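Local structure of ULam111 (Flavobacterium sp., 5WUT) at residues His130-Ser135 / Asp154-Gly159; Glu86-Leu91 / Gln158-Tyr163; Thr145-Arg150 / Leu180-Asn185; Lys90-Lys95 / Gln224-Asp229. The protein is a laminarinase of glycoside hydrolase family 16 that probably cleaves the beta-1,3-glucosidic bonds of laminarin. All coordinates share one frame; numbering follows the deposited sequence.

Contact 1. Residues His130-Ser135 / Asp154-Gly159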
loop_
_atom_site.group_PDB
_atom_site.type_symbol
_atom_site.label_atom_id
_atom_site.label_comp_id
_atom_site.label_asym_id
_atom_site.label_seq_id
_atom_site.Cartn_x
_atom_site.Cartn_y
_atom_site.Cartn_z
ATOM N N HIS A 130 -3.723 -1.462 -13.307
ATOM C CA HIS A 130 -3.701 -1.915 -11.915
ATOM C C HIS A 130 -2.296 -2.175 -11.390
ATOM O O HIS A 130 -2.133 -2.921 -10.425
ATOM C CB HIS A 130 -4.545 -3.184 -11.752
ATOM C CG HIS A 130 -5.906 -3.085 -12.358
ATOM N ND1 HIS A 130 -6.628 -1.912 -12.380
ATOM C CD2 HIS A 130 -6.679 -4.018 -12.959
ATOM C CE1 HIS A 130 -7.792 -2.126 -12.969
ATOM N NE2 HIS A 130 -7.848 -3.396 -13.328
ATOM N N MET A 131 -1.291 -1.581 -12.034
ATOM C CA MET A 131 0.103 -1.718 -11.609
ATOM C C MET A 131 0.780 -0.358 -11.613
ATOM O O MET A 131 0.525 0.462 -12.503
ATOM C CB MET A 131 0.898 -2.655 -12.538
ATOM C CG MET A 131 0.358 -4.058 -12.705
ATOM S SD MET A 131 0.601 -5.054 -11.229
ATOM C CE MET A 131 -0.767 -6.203 -11.400
ATOM N N VAL A 132 1.637 -0.116 -10.626
ATOM C CA VAL A 132 2.562 1.017 -10.693
ATOM C C VAL A 132 3.982 0.543 -10.453
ATOM O O VAL A 132 4.202 -0.535 -9.897
ATOM C CB VAL A 132 2.223 2.115 -9.685
ATOM C CG1 VAL A 132 0.817 2.628 -9.931
ATOM C CG2 VAL A 132 2.384 1.596 -8.262
ATOM N N PHE A 133 4.945 1.361 -10.858
ATOM C CA PHE A 133 6.356 1.005 -10.757
ATOM C C PHE A 133 7.080 2.088 -9.983
ATOM O O PHE A 133 6.754 3.260 -10.138
ATOM C CB PHE A 133 6.969 0.836 -12.151
ATOM C CG PHE A 133 6.258 -0.178 -13.008
ATOM C CD1 PHE A 133 5.109 0.162 -13.714
ATOM C CD2 PHE A 133 6.741 -1.469 -13.112
ATOM C CE1 PHE A 133 4.450 -0.776 -14.498
ATOM C CE2 PHE A 133 6.084 -2.408 -13.896
ATOM C CZ PHE A 133 4.941 -2.054 -14.587
ATOM N N THR A 134 8.019 1.694 -9.127
ATOM C CA THR A 134 8.884 2.626 -8.403
ATOM C C THR A 134 10.304 2.144 -8.614
ATOM O O THR A 134 10.582 0.965 -8.398
ATOM C CB THR A 134 8.556 2.684 -6.907
ATOM O OG1 THR A 134 8.585 1.357 -6.366
ATOM C CG2 THR A 134 7.178 3.273 -6.696
ATOM N N SER A 135 11.189 3.038 -9.066
ATOM C CA SER A 135 12.500 2.629 -9.574
ATOM C C SER A 135 13.585 3.658 -9.355
ATOM O O SER A 135 13.312 4.847 -9.142
ATOM C CB SER A 135 12.446 2.340 -11.077
ATOM O OG SER A 135 11.267 1.656 -11.459
ATOM N N ASP A 154 -5.427 -2.472 -7.615
ATOM C CA ASP A 154 -6.518 -2.577 -8.589
ATOM C C ASP A 154 -7.357 -1.313 -8.719
ATOM O O ASP A 154 -8.111 -1.161 -9.684
ATOM C CB ASP A 154 -7.437 -3.750 -8.235
ATOM C CG ASP A 154 -6.808 -5.084 -8.533
ATOM O OD1 ASP A 154 -5.665 -5.117 -9.044
ATOM O OD2 ASP A 154 -7.461 -6.110 -8.256
ATOM N N THR A 155 -7.244 -0.422 -7.742
ATOM C CA THR A 155 -7.993 0.823 -7.734
ATOM C C THR A 155 -7.205 2.020 -8.262
ATOM O O THR A 155 -7.693 3.141 -8.193
ATOM C CB THR A 155 -8.438 1.195 -6.302
ATOM O OG1 THR A 155 -7.287 1.203 -5.451
ATOM C CG2 THR A 155 -9.438 0.196 -5.775
ATOM N N ILE A 156 -6.002 1.807 -8.792
ATOM C CA ILE A 156 -5.134 2.963 -9.055
ATOM C C ILE A 156 -5.694 3.912 -10.126
ATOM O O ILE A 156 -5.430 5.113 -10.088
ATOM C CB ILE A 156 -3.692 2.515 -9.452
ATOM C CG1 ILE A 156 -2.675 3.646 -9.204
ATOM C CG2 ILE A 156 -3.633 1.983 -10.891
ATOM C CD1 ILE A 156 -2.402 3.926 -7.720
ATOM N N GLU A 157 -6.489 3.387 -11.049
ATOM C CA GLU A 157 -7.092 4.210 -12.090
ATOM C C GLU A 157 -8.269 5.045 -11.571
ATOM O O GLU A 157 -8.764 5.928 -12.282
ATOM C CB GLU A 157 -7.560 3.333 -13.257
ATOM C CG GLU A 157 -6.454 2.701 -14.088
ATOM C CD GLU A 157 -5.958 1.380 -13.537
ATOM O OE1 GLU A 157 -6.529 0.892 -12.524
ATOM O OE2 GLU A 157 -4.995 0.819 -14.116
ATOM N N GLN A 158 -8.736 4.760 -10.357
ATOM C CA GLN A 158 -9.898 5.466 -9.801
ATOM C C GLN A 158 -9.471 6.648 -8.952
ATOM O O GLN A 158 -8.795 6.464 -7.942
ATOM C CB GLN A 158 -10.752 4.524 -8.938
ATOM C CG GLN A 158 -11.316 3.308 -9.661
ATOM C CD GLN A 158 -11.742 2.207 -8.697
ATOM O OE1 GLN A 158 -12.274 2.479 -7.619
ATOM N NE2 GLN A 158 -11.505 0.955 -9.080
ATOM N N GLY A 159 -9.888 7.849 -9.342
ATOM C CA GLY A 159 -9.656 9.034 -8.533
ATOM C C GLY A 159 -8.196 9.420 -8.403
ATOM O O GLY A 159 -7.354 8.993 -9.201
#
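D154, the first residue of the loop 154-159 to meet H130, sets its CB over one face of the imidazole, and its OD1 lies 3.5 Å from H130 CB. The polar end of D154 is turned to a salt bridge with R152, and although D154 O lies 3.2 Å from H130 ND1, the angle is too poor for a hydrogen bond. The chain then makes a type I beta turn from T155 to Q158. I156, with CG1 anti to its own backbone nitrogen (chi1 -158°), is the apolar member: CG1 packs 3.7 Å from V132 CG1, and CG2 lies near H130 CA. E157 makes the principal polar link. Its OE2 takes the H130 backbone N-H on the syn lone pair at 2.7 Å, while OE1 accepts from H130 ND1 at 2.8 Å, a more bent bond (135°) reached from slightly outside the ring plane, with ring and carboxylate nearly perpendicular. OE2 also bonds Y124 OH. With E157 cut back to an alanine, the H130 N-H and ND1 would probably lose both acceptors and the imidazole would be freer to turn. The His-carboxylate bond, beside strand 131-137 of this jelly roll, is consistent with a proton on ND1, and the carboxylate of E157 would be expected to stabilise positive charge on the ring.

Contact 2. Residues Glu86-Leu91 / Gln158-Tyr163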
loop_
_atom_site.group_PDB
_atom_site.type_symbol
_atom_site.label_atom_id
_atom_site.label_comp_id
_atom_site.label_asym_id
_atom_site.label_seq_id
_atom_site.Cartn_x
_atom_site.Cartn_y
_atom_site.Cartn_z
ATOM N N GLU A 86 5.999 14.391 -1.996
ATOM C CA GLU A 86 4.692 13.762 -2.260
ATOM C C GLU A 86 3.932 14.450 -3.379
ATOM O O GLU A 86 3.852 15.684 -3.402
ATOM C CB GLU A 86 3.847 13.784 -0.973
ATOM C CG GLU A 86 2.439 13.193 -1.094
ATOM C CD GLU A 86 1.654 13.388 0.208
ATOM O OE1 GLU A 86 1.854 12.604 1.164
ATOM O OE2 GLU A 86 0.864 14.353 0.289
ATOM N N ALA A 87 3.375 13.657 -4.297
ATOM C CA ALA A 87 2.505 14.178 -5.340
ATOM C C ALA A 87 1.140 13.530 -5.242
ATOM O O ALA A 87 1.018 12.373 -4.849
ATOM C CB ALA A 87 3.098 13.936 -6.736
ATOM N N ARG A 88 0.105 14.291 -5.567
ATOM C CA ARG A 88 -1.250 13.767 -5.619
ATOM C C ARG A 88 -1.697 13.860 -7.062
ATOM O O ARG A 88 -1.639 14.939 -7.658
ATOM C CB ARG A 88 -2.175 14.556 -4.685
ATOM C CG ARG A 88 -3.603 14.073 -4.703
ATOM C CD ARG A 88 -4.440 14.743 -3.626
ATOM N NE ARG A 88 -5.766 14.143 -3.574
ATOM C CZ ARG A 88 -6.849 14.641 -4.164
ATOM N NH1 ARG A 88 -6.783 15.757 -4.859
ATOM N NH2 ARG A 88 -8.006 14.007 -4.056
ATOM N N ALA A 89 -2.094 12.738 -7.653
ATOM C CA ALA A 89 -2.370 12.740 -9.082
ATOM C C ALA A 89 -3.416 11.722 -9.496
ATOM O O ALA A 89 -3.678 10.752 -8.786
ATOM C CB ALA A 89 -1.087 12.504 -9.866
ATOM N N LYS A 90 -4.011 11.977 -10.661
ATOM C CA LYS A 90 -5.007 11.090 -11.272
ATOM C C LYS A 90 -4.487 10.654 -12.643
ATOM O O LYS A 90 -3.996 11.489 -13.412
ATOM C CB LYS A 90 -6.358 11.808 -11.367
ATOM C CG LYS A 90 -7.468 11.017 -12.048
ATOM C CD LYS A 90 -8.775 11.794 -11.992
ATOM C CE LYS A 90 -9.962 10.937 -12.414
ATOM N NZ LYS A 90 -9.840 10.408 -13.800
ATOM N N LEU A 91 -4.569 9.351 -12.928
ATOM C CA LEU A 91 -3.922 8.768 -14.105
ATOM C C LEU A 91 -4.744 8.864 -15.381
ATOM O O LEU A 91 -5.977 8.827 -15.317
ATOM C CB LEU A 91 -3.621 7.293 -13.851
ATOM C CG LEU A 91 -2.648 6.981 -12.721
ATOM C CD1 LEU A 91 -2.645 5.476 -12.432
ATOM C CD2 LEU A 91 -1.258 7.479 -13.100
ATOM N N GLN A 158 -8.736 4.760 -10.357
ATOM C CA GLN A 158 -9.898 5.466 -9.801
ATOM C C GLN A 158 -9.471 6.648 -8.952
ATOM O O GLN A 158 -8.795 6.464 -7.942
ATOM C CB GLN A 158 -10.752 4.524 -8.938
ATOM C CG GLN A 158 -11.316 3.308 -9.661
ATOM C CD GLN A 158 -11.742 2.207 -8.697
ATOM O OE1 GLN A 158 -12.274 2.479 -7.619
ATOM N NE2 GLN A 158 -11.505 0.955 -9.080
ATOM N N GLY A 159 -9.888 7.849 -9.342
ATOM C CA GLY A 159 -9.656 9.034 -8.533
ATOM C C GLY A 159 -8.196 9.420 -8.403
ATOM O O GLY A 159 -7.354 8.993 -9.201
ATOM N N PHE A 160 -7.899 10.211 -7.372
ATOM C CA PHE A 160 -6.528 10.650 -7.082
ATOM C C PHE A 160 -5.844 9.721 -6.073
ATOM O O PHE A 160 -6.487 9.205 -5.158
ATOM C CB PHE A 160 -6.523 12.096 -6.552
ATOM C CG PHE A 160 -6.737 13.128 -7.627
ATOM C CD1 PHE A 160 -8.011 13.363 -8.132
ATOM C CD2 PHE A 160 -5.661 13.845 -8.149
ATOM C CE1 PHE A 160 -8.218 14.299 -9.146
ATOM C CE2 PHE A 160 -5.859 14.783 -9.164
ATOM C CZ PHE A 160 -7.145 15.011 -9.658
ATOM N N HIS A 161 -4.544 9.504 -6.267
ATOM C CA HIS A 161 -3.730 8.757 -5.315
ATOM C C HIS A 161 -2.477 9.539 -4.981
ATOM O O HIS A 161 -2.114 10.490 -5.678
ATOM C CB HIS A 161 -3.361 7.387 -5.872
ATOM C CG HIS A 161 -4.544 6.506 -6.096
ATOM N ND1 HIS A 161 -4.914 5.515 -5.206
ATOM C CD2 HIS A 161 -5.464 6.482 -7.090
ATOM C CE1 HIS A 161 -6.003 4.917 -5.650
ATOM N NE2 HIS A 161 -6.359 5.483 -6.793
ATOM N N LEU A 162 -1.813 9.117 -3.910
ATOM C CA LEU A 162 -0.586 9.754 -3.446
ATOM C C LEU A 162 0.627 8.915 -3.813
ATOM O O LEU A 162 0.629 7.683 -3.631
ATOM C CB LEU A 162 -0.629 9.962 -1.929
ATOM C CG LEU A 162 -1.817 10.738 -1.369
ATOM C CD1 LEU A 162 -1.659 10.814 0.141
ATOM C CD2 LEU A 162 -1.916 12.121 -1.968
ATOM N N TYR A 163 1.648 9.587 -4.336
ATOM C CA TYR A 163 2.902 8.957 -4.721
ATOM C C TYR A 163 4.013 9.707 -4.037
ATOM O O TYR A 163 4.091 10.915 -4.197
ATOM C CB TYR A 163 3.077 8.990 -6.244
ATOM C CG TYR A 163 1.938 8.369 -7.016
ATOM C CD1 TYR A 163 0.773 9.082 -7.295
ATOM C CD2 TYR A 163 2.037 7.069 -7.506
ATOM C CE1 TYR A 163 -0.269 8.500 -8.013
ATOM C CE2 TYR A 163 1.015 6.495 -8.228
ATOM C CZ TYR A 163 -0.138 7.208 -8.483
ATOM O OH TYR A 163 -1.166 6.611 -9.213
HETATM O O HOH W 1 -5.438 11.023 -2.645
HETATM O O HOH W 2 -3.396 8.068 -9.416
HETATM O O HOH W 3 -5.842 7.656 -10.912
#
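R88 and K90 both hold CG anti to the backbone N, whereas F160 turns CG beside its own N (chi1 -76°), and these torsions slot the phenyl ring between the two basic side chains. The setting is an antiparallel pair of jelly-roll strands, 83-90 and 161-167, with A87-Y163 and A89-H161 as hydrogen-bonded pairs and R88-L162 as the non-hydrogen-bonded pair between them. K90 CB makes a CH-pi contact 3.6 Å from the F160 centroid, almost on the ring normal. Over the opposite face lies R88 NH1, off toward the rim; the guanidinium is tilted only 14° from the ring and is held from beyond by a salt bridge to D229. R88 CB also rests 3.7 Å from L162 CD2. On the face that carries A87, A89 and Y163, the tyrosine ring has A87 O and A89 O at its edge, and L91 CD1 lies 3.7 Å from Y163 OH. A water bridges that hydroxyl, at 2.7 Å from Y163 OH, to the carbonyl, 2.8 Å from A89 O.

Contact 3. Residues Thr145-Arg150 / Leu180-Asn185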
loop_
_atom_site.group_PDB
_atom_site.type_symbol
_atom_site.label_atom_id
_atom_site.label_comp_id
_atom_site.label_asym_id
_atom_site.label_seq_id
_atom_site.Cartn_x
_atom_site.Cartn_y
_atom_site.Cartn_z
ATOM N N THR A 145 16.489 -1.471 -15.253
ATOM C CA THR A 145 17.093 -1.434 -13.938
ATOM C C THR A 145 16.598 -2.564 -13.047
ATOM O O THR A 145 15.428 -2.964 -13.101
ATOM C CB THR A 145 16.830 -0.061 -13.254
ATOM O OG1 THR A 145 17.405 -0.059 -11.942
ATOM C CG2 THR A 145 15.338 0.219 -13.135
ATOM N N ILE A 146 17.492 -3.084 -12.219
ATOM C CA ILE A 146 17.073 -4.113 -11.275
ATOM C C ILE A 146 16.527 -3.490 -10.001
ATOM O O ILE A 146 15.907 -4.188 -9.187
ATOM C CB ILE A 146 18.212 -5.061 -10.886
ATOM C CG1 ILE A 146 19.303 -4.300 -10.127
ATOM C CG2 ILE A 146 18.738 -5.767 -12.120
ATOM C CD1 ILE A 146 19.952 -5.089 -9.023
ATOM N N ASN A 147 16.777 -2.192 -9.814
ATOM C CA ASN A 147 16.294 -1.494 -8.621
ATOM C C ASN A 147 14.921 -0.901 -8.912
ATOM O O ASN A 147 14.738 0.299 -9.196
ATOM C CB ASN A 147 17.304 -0.443 -8.151
ATOM C CG ASN A 147 18.617 -1.072 -7.728
ATOM O OD1 ASN A 147 18.631 -2.034 -6.951
ATOM N ND2 ASN A 147 19.715 -0.573 -8.265
ATOM N N THR A 148 13.944 -1.795 -8.871
ATOM C CA THR A 148 12.591 -1.477 -9.256
ATOM C C THR A 148 11.632 -2.410 -8.534
ATOM O O THR A 148 12.005 -3.493 -8.075
ATOM C CB THR A 148 12.393 -1.581 -10.792
ATOM O OG1 THR A 148 11.108 -1.077 -11.153
ATOM C CG2 THR A 148 12.548 -3.021 -11.311
ATOM N N LYS A 149 10.403 -1.951 -8.387
ATOM C CA LYS A 149 9.359 -2.757 -7.784
ATOM C C LYS A 149 8.056 -2.504 -8.514
ATOM O O LYS A 149 7.696 -1.360 -8.747
ATOM C CB LYS A 149 9.202 -2.426 -6.302
ATOM C CG LYS A 149 8.102 -3.214 -5.592
ATOM C CD LYS A 149 8.546 -4.627 -5.267
ATOM C CE LYS A 149 7.664 -5.244 -4.184
ATOM N NZ LYS A 149 6.338 -5.667 -4.731
ATOM N N ARG A 150 7.357 -3.575 -8.876
ATOM C CA ARG A 150 6.024 -3.492 -9.446
ATOM C C ARG A 150 5.009 -3.747 -8.333
ATOM O O ARG A 150 5.056 -4.780 -7.654
ATOM C CB ARG A 150 5.859 -4.524 -10.567
ATOM C CG ARG A 150 4.487 -4.591 -11.218
ATOM C CD ARG A 150 4.354 -5.912 -11.972
ATOM N NE ARG A 150 5.512 -6.145 -12.833
ATOM C CZ ARG A 150 5.590 -5.800 -14.114
ATOM N NH1 ARG A 150 4.570 -5.199 -14.707
ATOM N NH2 ARG A 150 6.696 -6.060 -14.802
ATOM N N LEU A 180 4.293 1.954 2.443
ATOM C CA LEU A 180 5.661 1.730 1.973
ATOM C C LEU A 180 5.698 0.525 1.045
ATOM O O LEU A 180 5.405 -0.599 1.476
ATOM C CB LEU A 180 6.611 1.521 3.141
ATOM C CG LEU A 180 8.066 1.217 2.782
ATOM C CD1 LEU A 180 8.670 2.387 2.065
ATOM C CD2 LEU A 180 8.846 0.909 4.065
ATOM N N VAL A 181 6.024 0.758 -0.227
ATOM C CA VAL A 181 5.977 -0.327 -1.215
ATOM C C VAL A 181 7.350 -0.815 -1.667
ATOM O O VAL A 181 7.459 -1.916 -2.216
ATOM C CB VAL A 181 5.175 0.075 -2.464
ATOM C CG1 VAL A 181 3.741 0.366 -2.080
ATOM C CG2 VAL A 181 5.816 1.280 -3.177
ATOM N N TYR A 182 8.390 -0.015 -1.440
ATOM C CA TYR A 182 9.722 -0.340 -1.948
ATOM C C TYR A 182 10.779 0.469 -1.206
ATOM O O TYR A 182 10.582 1.658 -0.933
ATOM C CB TYR A 182 9.811 -0.072 -3.464
ATOM C CG TYR A 182 11.183 -0.265 -4.079
ATOM C CD1 TYR A 182 11.894 -1.455 -3.909
ATOM C CD2 TYR A 182 11.751 0.730 -4.863
ATOM C CE1 TYR A 182 13.157 -1.623 -4.466
ATOM C CE2 TYR A 182 13.004 0.562 -5.438
ATOM C CZ TYR A 182 13.695 -0.611 -5.239
ATOM O OH TYR A 182 14.952 -0.748 -5.796
ATOM N N THR A 183 11.898 -0.177 -0.891
ATOM C CA THR A 183 13.013 0.486 -0.234
ATOM C C THR A 183 14.321 0.150 -0.944
ATOM O O THR A 183 14.596 -1.013 -1.242
ATOM C CB THR A 183 13.131 0.073 1.250
ATOM O OG1 THR A 183 11.960 0.487 1.964
ATOM C CG2 THR A 183 14.361 0.703 1.878
ATOM N N PHE A 184 15.119 1.171 -1.233
ATOM C CA PHE A 184 16.457 0.967 -1.776
ATOM C C PHE A 184 17.435 1.511 -0.750
ATOM O O PHE A 184 17.394 2.695 -0.392
ATOM C CB PHE A 184 16.613 1.660 -3.143
ATOM C CG PHE A 184 17.975 1.494 -3.775
ATOM C CD1 PHE A 184 18.469 0.235 -4.072
ATOM C CD2 PHE A 184 18.737 2.609 -4.106
ATOM C CE1 PHE A 184 19.722 0.082 -4.665
ATOM C CE2 PHE A 184 19.985 2.470 -4.702
ATOM C CZ PHE A 184 20.475 1.202 -4.985
ATOM N N ASN A 185 18.279 0.625 -0.237
ATOM C CA ASN A 185 19.240 0.979 0.792
ATOM C C ASN A 185 20.489 0.139 0.622
ATOM O O ASN A 185 20.705 -0.824 1.359
ATOM C CB ASN A 185 18.635 0.770 2.187
ATOM C CG ASN A 185 19.563 1.214 3.305
ATOM O OD1 ASN A 185 20.737 1.501 3.080
ATOM N ND2 ASN A 185 19.032 1.273 4.522
HETATM O O HOH W 4 16.454 -2.869 -5.294
HETATM O O HOH W 5 5.135 -3.444 -3.624
#
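Y182 drives its hydroxyl into the backbone bend at N147, and this is the tight part of the contact: OH lies 3.1 Å from N147 C and 3.3 Å from N147 CB. T148 N is also close, but at an angle that rules out a hydrogen bond. Y182 CG stands anti to the backbone N (chi1 175°), which carries the ring across to N147 and K149, and K149 CB packs against the base of the ring, 3.7 Å from Y182 CG. Beside it, N147 OD1 approaches F184 CE1 to 3.3 Å, with the amide tilted 46° to the ring. The two strands, 148-152 and 179-184, run antiparallel at this part of the jelly roll, yet no direct hydrogen bond joins the two segments; side chains and water span the gap. N147 centres an inverse gamma turn that overlaps an ST turn begun by T145, and V181 and Y182 form a classic beta bulge opposite F174. I179 of the second subunit packs on V181. A leucine in place of Y182 would lose the hydroxyl and is likely to leave the N147 bend uncovered and the water that it shares with N147 OD1, 2.6 Å from Y182 OH, short of a partner. The outer side is looser. There the exposed K149 bends at chi2 and chi4 so that NZ reaches a water at 2.8 Å from K149 NZ, which in turn donates to V181 O.

Contact 4. Residues Lys90-Lys95 / Gln224-Asp229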
loop_
_atom_site.group_PDB
_atom_site.type_symbol
_atom_site.label_atom_id
_atom_site.label_comp_id
_atom_site.label_asym_id
_atom_site.label_seq_id
_atom_site.Cartn_x
_atom_site.Cartn_y
_atom_site.Cartn_z
ATOM N N LYS A 90 -4.011 11.977 -10.661
ATOM C CA LYS A 90 -5.007 11.090 -11.272
ATOM C C LYS A 90 -4.487 10.654 -12.643
ATOM O O LYS A 90 -3.996 11.489 -13.412
ATOM C CB LYS A 90 -6.358 11.808 -11.367
ATOM C CG LYS A 90 -7.468 11.017 -12.048
ATOM C CD LYS A 90 -8.775 11.794 -11.992
ATOM C CE LYS A 90 -9.962 10.937 -12.414
ATOM N NZ LYS A 90 -9.840 10.408 -13.800
ATOM N N LEU A 91 -4.569 9.351 -12.928
ATOM C CA LEU A 91 -3.922 8.768 -14.105
ATOM C C LEU A 91 -4.744 8.864 -15.381
ATOM O O LEU A 91 -5.977 8.827 -15.317
ATOM C CB LEU A 91 -3.621 7.293 -13.851
ATOM C CG LEU A 91 -2.648 6.981 -12.721
ATOM C CD1 LEU A 91 -2.645 5.476 -12.432
ATOM C CD2 LEU A 91 -1.258 7.479 -13.100
ATOM N N PRO A 92 -4.056 8.969 -16.531
ATOM C CA PRO A 92 -4.685 8.673 -17.822
ATOM C C PRO A 92 -4.816 7.165 -17.938
ATOM O O PRO A 92 -4.141 6.446 -17.195
ATOM C CB PRO A 92 -3.684 9.209 -18.839
ATOM C CG PRO A 92 -2.359 8.925 -18.171
ATOM C CD PRO A 92 -2.606 9.176 -16.679
ATOM N N VAL A 93 -5.636 6.673 -18.862
ATOM C CA VAL A 93 -5.795 5.234 -18.988
ATOM C C VAL A 93 -5.743 4.815 -20.443
ATOM O O VAL A 93 -6.092 5.587 -21.333
ATOM C CB VAL A 93 -7.124 4.758 -18.369
ATOM C CG1 VAL A 93 -7.138 5.031 -16.874
ATOM C CG2 VAL A 93 -8.287 5.462 -19.011
ATOM N N GLY A 94 -5.277 3.596 -20.684
ATOM C CA GLY A 94 -5.332 3.027 -22.020
ATOM C C GLY A 94 -3.995 2.548 -22.534
ATOM O O GLY A 94 -2.930 3.004 -22.103
ATOM N N LYS A 95 -4.042 1.612 -23.477
ATOM C CA LYS A 95 -2.820 1.012 -23.984
ATOM C C LYS A 95 -1.963 2.009 -24.763
ATOM O O LYS A 95 -2.416 2.589 -25.752
ATOM C CB LYS A 95 -3.147 -0.193 -24.870
ATOM C CG LYS A 95 -1.913 -0.903 -25.394
ATOM C CD LYS A 95 -2.286 -2.099 -26.274
ATOM C CE LYS A 95 -2.983 -1.655 -27.534
ATOM N NZ LYS A 95 -2.986 -2.726 -28.580
ATOM N N GLN A 224 -6.322 11.809 -23.680
ATOM C CA GLN A 224 -6.229 11.323 -22.303
ATOM C C GLN A 224 -5.632 12.377 -21.391
ATOM O O GLN A 224 -4.650 13.023 -21.755
ATOM C CB GLN A 224 -5.383 10.051 -22.246
ATOM C CG GLN A 224 -6.120 8.776 -22.652
ATOM C CD GLN A 224 -7.303 8.461 -21.745
ATOM O OE1 GLN A 224 -7.231 8.619 -20.522
ATOM N NE2 GLN A 224 -8.400 8.012 -22.339
ATOM N N ASP A 225 -6.208 12.515 -20.194
ATOM C CA ASP A 225 -5.769 13.507 -19.217
ATOM C C ASP A 225 -4.978 12.884 -18.062
ATOM O O ASP A 225 -5.404 11.886 -17.466
ATOM C CB ASP A 225 -6.962 14.249 -18.610
ATOM C CG ASP A 225 -7.631 15.212 -19.574
ATOM O OD1 ASP A 225 -7.092 15.480 -20.663
ATOM O OD2 ASP A 225 -8.709 15.723 -19.204
ATOM N N PHE A 226 -3.849 13.512 -17.755
ATOM C CA PHE A 226 -3.007 13.229 -16.588
ATOM C C PHE A 226 -3.101 14.463 -15.709
ATOM O O PHE A 226 -2.660 15.538 -16.120
ATOM C CB PHE A 226 -1.578 12.960 -17.053
ATOM C CG PHE A 226 -0.566 12.693 -15.955
ATOM C CD1 PHE A 226 -0.917 12.134 -14.733
ATOM C CD2 PHE A 226 0.774 12.960 -16.201
ATOM C CE1 PHE A 226 0.075 11.869 -13.766
ATOM C CE2 PHE A 226 1.759 12.715 -15.244
ATOM C CZ PHE A 226 1.403 12.167 -14.025
ATOM N N SER A 227 -3.701 14.327 -14.523
ATOM C CA SER A 227 -3.975 15.487 -13.666
ATOM C C SER A 227 -3.135 15.454 -12.403
ATOM O O SER A 227 -3.142 14.455 -11.686
ATOM C CB SER A 227 -5.455 15.546 -13.276
ATOM O OG SER A 227 -6.278 15.596 -14.436
ATOM N N ILE A 228 -2.448 16.551 -12.116
ATOM C CA ILE A 228 -1.614 16.610 -10.914
ATOM C C ILE A 228 -2.102 17.751 -10.020
ATOM O O ILE A 228 -2.178 18.891 -10.454
ATOM C CB ILE A 228 -0.128 16.789 -11.268
ATOM C CG1 ILE A 228 0.333 15.714 -12.278
ATOM C CG2 ILE A 228 0.731 16.764 -9.992
ATOM C CD1 ILE A 228 0.210 16.108 -13.745
ATOM N N ASP A 229 -2.474 17.421 -8.785
ATOM C CA ASP A 229 -2.987 18.400 -7.809
ATOM C C ASP A 229 -1.868 19.202 -7.164
ATOM O O ASP A 229 -1.936 20.428 -7.074
ATOM C CB ASP A 229 -3.813 17.655 -6.753
ATOM C CG ASP A 229 -4.576 18.571 -5.802
ATOM O OD1 ASP A 229 -4.676 19.786 -6.045
ATOM O OD2 ASP A 229 -5.127 18.032 -4.810
HETATM O O HOH W 6 -7.949 9.873 -16.621
#
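K90 O meets the F226 ring at its edge and in its plane, 3.4 Å from F226 CD1, while one face of the ring is covered by I228 CD1 over its centre. P92 lies beside F226 and points the same way, with P92 CD 3.9 Å from F226 CD1. The other flat group, the Q224 amide, is brought back by a bend at chi2 (-62°) to the loop: V93 N donates to Q224 OE1 at 3.0 Å in a nearly straight bond, although it comes from above the amide plane, 57° out of it, and not along a lone pair. Q224 NE2 is taken by I221 O. Regular pairing ends between these two groups. K90 and S227 form an antiparallel hydrogen-bonded pair, with K90 N 2.8 Å from S227 O, but P92 has no N-H to give D225 O, which lies 3.3 Å from P92 N, and the glutamine side chain links the next residue instead. Strand 224-234 pairs antiparallel with both strand 83-90 and strand 55-63, while P92 and F226 pack on M206 of strand 200-208 and P99 of strand 97-105.

Overall arrangement
From the N terminus, strand 83-90 opens contact 2, and contact 4 starts where it ends, the two sharing K90 and L91. Contact 1 opens at residue 130 and contact 3 at 145. Contact 1 closes at 154-159, and contact 2 directly after it, sharing Q158 and G159. Contact 3 closes at 180-185, so it crosses both. Contact 4 closes last, with contacts 1 and 3 nested in its long loop. Contacts 2 and 4 join strand 83-90 to strands 161-167 and 224-234, while contact 1 ties the loop before 161-167 to strand 131-137. Contact 3 reaches this group through strand 148-152, alongside 131-137, and lies about 23 Å from contact 4 between centres.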